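Lin0012 protein (Listeria innocua, PDB 3K17) probably phosphorylates phosphomevalonate with ATP in the mevalonate route to isopentenyl diphosphate, as a member of the GHMP kinase family. Local coordinates at residues N291-S295 against L296-L300. Numbering follows the deposited sequence.
Sequences NIETS and LLKEL
Thr294 is the N-cap of helix 295-306 and its side chain caps the N-H of Leu297, a textbook example of how a helix start is closed by the residue just before it. OG1 of Thr294 accepts the backbone N-H of Leu297 at 3.1 Å, with an N-H...O angle of 155°. A chi1 of 59° sets the hydroxyl between the backbone N and the carbonyl carbon of Thr294, within bonding distance of Leu297 N in the first turn. The same oxygen lies 3.4 Å from CG of Leu297, whose CD1 makes a van der Waals contact of 3.6 Å with the carbonyl O of Ile292. Regular helical bonding follows at once: Lys298 N donates to Thr294 O at 2.8 Å, and Glu299 N to Ser295 O. The extended side chain of Glu293 brings its CG to 3.7 Å from Lys298 N. Its carboxylate is held from helix 267-288, OE1 by a salt bridge to Arg278 and OE2 by Gln282, while Lys298 NZ pairs with Asp302 farther along its own helix. Within the C-terminal GHMP kinase region, Leu297 packs on Ser313 of strand 310-313 and on Thr220. The charged ends of Glu293 and Lys298 do not meet, OE2 to NZ being 5.9 Å, yet carboxylate oxygen OE2 of Glu293 rests 3.6 Å from CB of Lys298.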
loop_
_atom_site.group_PDB
_atom_site.type_symbol
_atom_site.label_atom_id
_atom_site.label_comp_id
_atom_site.label_asym_id
_atom_site.label_seq_id
_atom_site.Cartn_x
_atom_site.Cartn_y
_atom_site.Cartn_z
ATOM N N ASN A 291 11.990 34.923 -7.296
ATOM C CA ASN A 291 11.811 35.735 -8.488
ATOM C C ASN A 291 10.376 36.238 -8.645
ATOM O O ASN A 291 9.643 35.784 -9.528
ATOM C CB ASN A 291 12.234 34.927 -9.717
ATOM C CG ASN A 291 12.095 35.707 -11.005
ATOM O OD1 ASN A 291 12.416 36.894 -11.062
ATOM N ND2 ASN A 291 11.627 35.040 -12.055
ATOM N N ILE A 292 9.976 37.174 -7.784
ATOM C CA ILE A 292 8.628 37.732 -7.846
ATOM C C ILE A 292 8.488 38.582 -9.101
ATOM O O ILE A 292 7.624 38.332 -9.943
ATOM C CB ILE A 292 8.313 38.600 -6.611
ATOM C CG1 ILE A 292 8.375 37.741 -5.345
ATOM C CG2 ILE A 292 6.937 39.235 -6.760
ATOM C CD1 ILE A 292 8.140 38.509 -4.067
ATOM N N GLU A 293 9.335 39.592 -9.233
ATOM C CA GLU A 293 9.279 40.424 -10.418
ATOM C C GLU A 293 10.210 39.843 -11.479
ATOM O O GLU A 293 11.425 40.021 -11.421
ATOM C CB GLU A 293 9.682 41.859 -10.091
ATOM C CG GLU A 293 9.572 42.800 -11.279
ATOM C CD GLU A 293 9.711 44.248 -10.881
ATOM O OE1 GLU A 293 8.769 44.788 -10.259
ATOM O OE2 GLU A 293 10.766 44.846 -11.178
ATOM N N THR A 294 9.628 39.126 -12.436
ATOM C CA THR A 294 10.401 38.525 -13.513
ATOM C C THR A 294 10.915 39.629 -14.420
ATOM O O THR A 294 10.575 40.799 -14.241
ATOM C CB THR A 294 9.543 37.576 -14.363
ATOM O OG1 THR A 294 8.444 38.302 -14.923
ATOM C CG2 THR A 294 9.008 36.432 -13.521
ATOM N N SER A 295 11.733 39.255 -15.396
ATOM C CA SER A 295 12.278 40.228 -16.329
ATOM C C SER A 295 11.161 40.873 -17.128
ATOM O O SER A 295 11.196 42.069 -17.400
ATOM C CB SER A 295 13.261 39.556 -17.288
ATOM O OG SER A 295 14.353 39.004 -16.576
ATOM N N LEU A 296 10.167 40.078 -17.508
ATOM C CA LEU A 296 9.056 40.603 -18.286
ATOM C C LEU A 296 8.178 41.512 -17.428
ATOM O O LEU A 296 7.676 42.532 -17.901
ATOM C CB LEU A 296 8.233 39.453 -18.871
ATOM C CG LEU A 296 7.294 39.808 -20.023
ATOM C CD1 LEU A 296 8.018 40.661 -21.061
ATOM C CD2 LEU A 296 6.776 38.519 -20.650
ATOM N N LEU A 297 8.002 41.151 -16.161
ATOM C CA LEU A 297 7.199 41.971 -15.270
ATOM C C LEU A 297 7.934 43.279 -14.996
ATOM O O LEU A 297 7.311 44.327 -14.834
ATOM C CB LEU A 297 6.907 41.220 -13.967
ATOM C CG LEU A 297 5.784 40.186 -14.109
ATOM C CD1 LEU A 297 5.712 39.287 -12.881
ATOM C CD2 LEU A 297 4.472 40.921 -14.324
ATOM N N LYS A 298 9.261 43.220 -14.961
ATOM C CA LYS A 298 10.059 44.418 -14.732
ATOM C C LYS A 298 9.829 45.388 -15.886
ATOM O O LYS A 298 9.562 46.573 -15.675
ATOM C CB LYS A 298 11.549 44.073 -14.652
ATOM C CG LYS A 298 12.451 45.299 -14.473
ATOM C CD LYS A 298 13.923 44.916 -14.462
ATOM C CE LYS A 298 14.795 46.076 -13.991
ATOM N NZ LYS A 298 14.644 47.298 -14.832
ATOM N N GLU A 299 9.939 44.879 -17.110
ATOM C CA GLU A 299 9.729 45.710 -18.291
ATOM C C GLU A 299 8.306 46.240 -18.311
ATOM O O GLU A 299 8.059 47.372 -18.712
ATOM C CB GLU A 299 9.993 44.907 -19.567
ATOM C CG GLU A 299 11.430 44.470 -19.728
ATOM C CD GLU A 299 12.391 45.634 -19.603
ATOM O OE1 GLU A 299 12.203 46.637 -20.326
ATOM O OE2 GLU A 299 13.330 45.550 -18.781
ATOM N N LEU A 300 7.364 45.414 -17.875
ATOM C CA LEU A 300 5.972 45.824 -17.850
ATOM C C LEU A 300 5.782 47.023 -16.918
ATOM O O LEU A 300 5.193 48.035 -17.304
ATOM C CB LEU A 300 5.099 44.641 -17.412
ATOM C CG LEU A 300 3.586 44.845 -17.305
ATOM C CD1 LEU A 300 2.880 43.502 -17.445
ATOM C CD2 LEU A 300 3.245 45.503 -15.976
#